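Local coordinates for molybdopterin-guanine dinucleotide biosynthesis protein B (Bacillus subtilis subsp. spizizenii, PDB 4OYH), which binds GTP, probably hydrolyses it weakly, and may act as an adapter protein in making and using the molybdopterin guanine dinucleotide cofactor, at residues I12-G17 against P115-I121; C43-H47 against G110-A114. The protein carries 2 engineered substitutions. All coordinates share one frame; numbering follows the deposited sequence.

Interaction 1: I12-G17 against P115-I121; sequences IVQVVG and PYPKVVI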
loop_
_atom_site.group_PDB
_atom_site.type_symbol
_atom_site.label_atom_id
_atom_site.label_comp_id
_atom_site.label_asym_id
_atom_site.label_seq_id
_atom_site.Cartn_x
_atom_site.Cartn_y
_atom_site.Cartn_z
ATOM N N ILE A 12 -1.514 17.902 10.054
ATOM C CA ILE A 12 -2.334 17.542 8.916
ATOM C C ILE A 12 -2.772 18.813 8.205
ATOM O O ILE A 12 -3.345 19.705 8.794
ATOM C CB ILE A 12 -3.571 16.738 9.334
ATOM C CG1 ILE A 12 -3.133 15.468 10.072
ATOM C CG2 ILE A 12 -4.453 16.382 8.114
ATOM C CD1 ILE A 12 -4.257 14.484 10.393
ATOM N N VAL A 13 -2.482 18.892 6.925
ATOM C CA VAL A 13 -3.120 19.886 6.099
ATOM C C VAL A 13 -3.740 19.256 4.882
ATOM O O VAL A 13 -3.198 18.315 4.267
ATOM C CB VAL A 13 -2.152 20.956 5.678
ATOM C CG1 VAL A 13 -2.883 22.045 4.939
ATOM C CG2 VAL A 13 -1.483 21.531 6.914
ATOM N N GLN A 14 -4.897 19.788 4.519
ATOM C CA GLN A 14 -5.555 19.327 3.324
ATOM C C GLN A 14 -5.546 20.381 2.195
ATOM O O GLN A 14 -5.434 21.595 2.413
ATOM C CB GLN A 14 -6.983 18.920 3.622
ATOM C CG GLN A 14 -7.215 18.073 4.808
ATOM C CD GLN A 14 -8.699 17.803 5.042
ATOM O OE1 GLN A 14 -9.235 18.016 6.137
ATOM N NE2 GLN A 14 -9.358 17.287 4.024
ATOM N N VAL A 15 -5.678 19.872 0.988
ATOM C CA VAL A 15 -5.923 20.677 -0.205
ATOM C C VAL A 15 -7.213 20.221 -0.897
ATOM O O VAL A 15 -7.367 19.046 -1.238
ATOM C CB VAL A 15 -4.774 20.580 -1.197
ATOM C CG1 VAL A 15 -5.073 21.455 -2.400
ATOM C CG2 VAL A 15 -3.492 21.011 -0.522
ATOM N N VAL A 16 -8.143 21.156 -1.035
ATOM C CA VAL A 16 -9.434 20.892 -1.624
ATOM C C VAL A 16 -9.728 21.931 -2.694
ATOM O O VAL A 16 -9.272 23.058 -2.617
ATOM C CB VAL A 16 -10.578 20.880 -0.589
ATOM C CG1 VAL A 16 -10.264 19.950 0.524
ATOM C CG2 VAL A 16 -10.897 22.238 -0.097
ATOM N N GLY A 17 -10.507 21.529 -3.686
ATOM C CA GLY A 17 -10.687 22.292 -4.914
ATOM C C GLY A 17 -11.295 21.361 -5.966
ATOM O O GLY A 17 -10.992 20.172 -5.967
ATOM N N PRO A 115 -12.385 17.493 9.295
ATOM C CA PRO A 115 -12.131 18.631 10.200
ATOM C C PRO A 115 -10.739 19.280 10.114
ATOM O O PRO A 115 -10.505 20.268 10.798
ATOM C CB PRO A 115 -12.285 18.009 11.571
ATOM C CG PRO A 115 -11.890 16.551 11.359
ATOM C CD PRO A 115 -12.461 16.217 10.037
ATOM N N TYR A 116 -9.820 18.774 9.310
ATOM C CA TYR A 116 -8.440 19.257 9.434
ATOM C C TYR A 116 -8.247 20.535 8.705
ATOM O O TYR A 116 -9.054 20.905 7.857
ATOM C CB TYR A 116 -7.462 18.186 8.973
ATOM C CG TYR A 116 -7.738 16.919 9.702
ATOM C CD1 TYR A 116 -7.335 16.765 11.041
ATOM C CD2 TYR A 116 -8.475 15.907 9.118
ATOM C CE1 TYR A 116 -7.630 15.612 11.751
ATOM C CE2 TYR A 116 -8.780 14.742 9.815
ATOM C CZ TYR A 116 -8.345 14.602 11.145
ATOM O OH TYR A 116 -8.626 13.453 11.840
ATOM N N PRO A 117 -7.222 21.288 9.095
ATOM C CA PRO A 117 -7.030 22.575 8.435
ATOM C C PRO A 117 -6.857 22.355 6.933
ATOM O O PRO A 117 -6.312 21.333 6.564
ATOM C CB PRO A 117 -5.758 23.123 9.056
ATOM C CG PRO A 117 -5.528 22.304 10.297
ATOM C CD PRO A 117 -6.155 20.976 10.045
ATOM N N LYS A 118 -7.284 23.276 6.088
ATOM C CA LYS A 118 -7.233 22.999 4.682
ATOM C C LYS A 118 -7.046 24.242 3.902
ATOM O O LYS A 118 -7.377 25.314 4.346
ATOM C CB LYS A 118 -8.486 22.278 4.243
ATOM C CG LYS A 118 -9.763 22.782 4.812
ATOM C CD LYS A 118 -10.884 21.826 4.481
ATOM C CE LYS A 118 -10.815 20.527 5.250
ATOM N NZ LYS A 118 -11.451 20.597 6.594
ATOM N N VAL A 119 -6.422 24.077 2.752
ATOM C CA VAL A 119 -6.228 25.174 1.832
ATOM C C VAL A 119 -7.232 24.923 0.688
ATOM O O VAL A 119 -7.385 23.783 0.225
ATOM C CB VAL A 119 -4.755 25.228 1.394
ATOM C CG1 VAL A 119 -4.592 25.953 0.087
ATOM C CG2 VAL A 119 -3.929 25.887 2.504
ATOM N N VAL A 120 -7.970 25.958 0.308
ATOM C CA VAL A 120 -9.021 25.845 -0.711
ATOM C C VAL A 120 -8.528 26.565 -1.951
ATOM O O VAL A 120 -8.141 27.719 -1.860
ATOM C CB VAL A 120 -10.379 26.455 -0.247
ATOM C CG1 VAL A 120 -11.427 26.410 -1.361
ATOM C CG2 VAL A 120 -10.900 25.729 0.957
ATOM N N ILE A 121 -8.493 25.849 -3.071
ATOM C CA ILE A 121 -8.222 26.397 -4.408
ATOM C C ILE A 121 -9.540 26.700 -5.132
ATOM O O ILE A 121 -10.379 25.817 -5.290
ATOM C CB ILE A 121 -7.473 25.453 -5.318
ATOM C CG1 ILE A 121 -6.487 24.572 -4.561
ATOM C CG2 ILE A 121 -6.809 26.243 -6.452
ATOM C CD1 ILE A 121 -5.405 25.290 -3.901
#
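Gln14 and Lys118 face each other across two neighbouring parallel strands, their side chains lying alongside and pointing the same way. Beyond CG the glutamine chain is extended (chi2 177°), which carries its amide over to the other strand, where OE1 lies 3.1 Å from Lys118 CE and accepts a weak, bent bond from Tyr116 N. Its NE2 is held by Phe111 O in the loop after strand 105-109. Lys118, its CG between backbone N and carbonyl carbon (chi1 42°), folds back by bends at chi3 and chi4, giving NZ a bond of 2.7 Å to Tyr116 O, in the carbonyl plane; Ala114 O and Val134 O are further acceptors, so this buried ammonium is gripped largely by backbone carbonyls. At the start of the pairing Ile12 covers one face of the Tyr116 ring, CD1 standing 4.0 Å from the ring centroid, while Pro115 CG lies over the opposite face and Gln14 OE1 reaches the edge in plane. CG2 of Ile12 adds a contact of 3.6 Å with Tyr116 CB. Farther along, Val16 and Val120 meet on the same sheet face as Gln14 and Lys118, through CG2 atoms 3.6 Å apart. Val15 and Val119 point to the other face, against helix 23-35. The backbones are joined by a regular parallel ladder, from Gln14 N to Pro117 O (2.9 Å) through to Ile121 N and Val16 O. This is the central strand pairing of a P-loop NTPase fold, with strand 12-16 leading into a Walker A loop consistent with the GTP site inferred from a close relative.

Interaction 2: C43-H47 against G110-A114; sequences CLKHH and GFKKA. With SO4 (sulfate ion), chain G.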
loop_
_atom_site.group_PDB
_atom_site.type_symbol
_atom_site.label_atom_id
_atom_site.label_comp_id
_atom_site.label_asym_id
_atom_site.label_seq_id
_atom_site.Cartn_x
_atom_site.Cartn_y
_atom_site.Cartn_z
ATOM N N CYS A 43 1.494 11.589 1.843
ATOM C CA CYS A 43 0.550 12.169 0.922
ATOM C C CYS A 43 -0.591 11.195 0.682
ATOM O O CYS A 43 -0.400 9.979 0.519
ATOM C CB CYS A 43 1.228 12.544 -0.408
ATOM S SG CYS A 43 0.334 13.864 -1.223
ATOM N N LEU A 44 -1.791 11.726 0.722
ATOM C CA LEU A 44 -2.997 10.906 0.578
ATOM C C LEU A 44 -4.012 11.653 -0.295
ATOM O O LEU A 44 -4.333 12.854 -0.111
ATOM C CB LEU A 44 -3.572 10.546 1.928
ATOM C CG LEU A 44 -4.927 9.812 1.869
ATOM C CD1 LEU A 44 -4.757 8.434 1.333
ATOM C CD2 LEU A 44 -5.628 9.766 3.244
ATOM N N LYS A 45 -4.441 10.930 -1.309
ATOM C CA LYS A 45 -5.387 11.433 -2.290
ATOM C C LYS A 45 -6.649 10.631 -2.154
ATOM O O LYS A 45 -6.592 9.400 -2.210
ATOM C CB LYS A 45 -4.806 11.324 -3.716
ATOM C CG LYS A 45 -5.829 11.542 -4.808
ATOM C CD LYS A 45 -5.170 11.660 -6.178
ATOM C CE LYS A 45 -6.192 11.728 -7.293
ATOM N NZ LYS A 45 -5.837 10.829 -8.433
ATOM N N HIS A 46 -7.778 11.304 -1.934
ATOM C CA HIS A 46 -9.096 10.655 -2.056
ATOM C C HIS A 46 -9.525 10.561 -3.521
ATOM O O HIS A 46 -9.351 11.510 -4.287
ATOM C CB HIS A 46 -10.154 11.424 -1.284
ATOM C CG HIS A 46 -11.430 10.670 -1.078
ATOM N ND1 HIS A 46 -11.475 9.343 -0.703
ATOM C CD2 HIS A 46 -12.719 11.069 -1.184
ATOM C CE1 HIS A 46 -12.730 8.959 -0.593
ATOM N NE2 HIS A 46 -13.506 9.985 -0.882
ATOM N N HIS A 47 -10.082 9.422 -3.912
ATOM C CA HIS A 47 -10.593 9.242 -5.284
ATOM C C HIS A 47 -12.027 8.729 -5.257
ATOM O O HIS A 47 -12.958 9.488 -4.960
ATOM C CB HIS A 47 -9.698 8.283 -6.056
ATOM C CG HIS A 47 -10.314 7.752 -7.317
ATOM N ND1 HIS A 47 -11.394 6.892 -7.318
ATOM C CD2 HIS A 47 -9.983 7.938 -8.613
ATOM C CE1 HIS A 47 -11.704 6.585 -8.561
ATOM N NE2 HIS A 47 -10.864 7.201 -9.369
ATOM N N GLY A 110 -8.168 16.296 -1.096
ATOM C CA GLY A 110 -9.578 15.850 -0.944
ATOM C C GLY A 110 -10.123 15.653 0.492
ATOM O O GLY A 110 -9.600 16.299 1.388
ATOM N N PHE A 111 -11.081 14.741 0.713
ATOM C CA PHE A 111 -11.939 14.638 1.937
ATOM C C PHE A 111 -12.339 15.983 2.472
ATOM O O PHE A 111 -12.075 16.273 3.670
ATOM C CB PHE A 111 -11.284 13.885 3.120
ATOM C CG PHE A 111 -10.769 12.530 2.745
ATOM C CD1 PHE A 111 -11.599 11.367 2.851
ATOM C CD2 PHE A 111 -9.521 12.430 2.205
ATOM C CE1 PHE A 111 -11.107 10.074 2.402
ATOM C CE2 PHE A 111 -8.928 11.182 1.778
ATOM C CZ PHE A 111 -9.740 10.011 1.866
ATOM N N LYS A 112 -12.957 16.814 1.638
ATOM C CA LYS A 112 -13.500 18.131 2.082
ATOM C C LYS A 112 -14.240 18.136 3.425
ATOM O O LYS A 112 -14.376 19.167 4.068
ATOM C CB LYS A 112 -14.516 18.641 1.095
ATOM C CG LYS A 112 -14.068 18.684 -0.368
ATOM C CD LYS A 112 -15.222 19.031 -1.253
ATOM C CE LYS A 112 -16.438 18.262 -0.906
ATOM N NZ LYS A 112 -17.427 19.286 -0.456
ATOM N N LYS A 113 -14.789 16.980 3.772
ATOM C CA LYS A 113 -15.700 16.821 4.890
ATOM C C LYS A 113 -14.948 16.688 6.189
ATOM O O LYS A 113 -15.526 16.810 7.254
ATOM C CB LYS A 113 -16.562 15.572 4.678
ATOM C CG LYS A 113 -15.741 14.233 4.662
ATOM C CD LYS A 113 -15.602 13.560 3.262
ATOM C CE LYS A 113 -15.428 12.024 3.414
ATOM N NZ LYS A 113 -15.928 11.189 2.266
ATOM N N ALA A 114 -13.662 16.375 6.087
ATOM C CA ALA A 114 -12.816 16.206 7.270
ATOM C C ALA A 114 -12.643 17.539 7.978
ATOM O O ALA A 114 -12.723 18.589 7.335
ATOM C CB ALA A 114 -11.397 15.601 6.883
HETATM S S SO4 G . -13.958 14.831 -1.584
HETATM O O1 SO4 G . -14.540 13.539 -1.243
HETATM O O2 SO4 G . -12.620 14.682 -2.131
HETATM O O3 SO4 G . -14.790 15.505 -2.573
HETATM O O4 SO4 G . -13.932 15.597 -0.354
#
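The imidazole of His46 rests on the ring of Phe111 at a tilt, neither stacked nor edge-on: the planes are 33° apart, with centroids separated by 4.0 Å. ND1 comes over the rim at Phe111 CE1 and CZ, and His46 CB lies above the phenyl face, 3.6 Å from its centroid. With CG anti to the backbone N (chi1 -166°), the histidine swings off strand 41-46 toward the Gly110 loop. Leu44, two residues earlier on the same strand face, brings CD2 to within 3.9 Å of Phe111 CE2, and Leu91 of helix 91-100 also packs on the phenyl ring. The loop itself makes a type I turn from Phe111 to Ala114. Its amides face a sulfate, probably from the crystallisation liquor: Lys112 N points to O4 at a modelled separation that is doubtfully short, and Phe111 N makes a weak bond to O2. His46 meets the same anion at its ring edge, CD2 lying 3.1 Å from O1, while ND1 makes a weak bond to Glu76 O of the second subunit. Aromatic and apolar contacts therefore join strand to loop, and the backbone amides, with Lys112 and Lys113 nearby, would probably make this surface attractive to an anion.

The two interactions meet at Gln14 and Gly110, their centres about 9 Å apart. Val15 O lies 2.9 Å from Gly110 N, a probable hydrogen bond that ties strand 12-16 of interaction 1 to the loop of interaction 2, and Gln14 OE1 packs 3.3 Å from Ala114 CB. Strand 105-109 runs between strands 41-46 and 12-16, so both contacts belong to one parallel sheet, which the second subunit extends beyond 41-46. Both also come near the inferred GTP site: the side chain of Ile121 is about 4 Å from that of Ser21, whereas Gly110 lies about 6 Å from the side chain of Lys23.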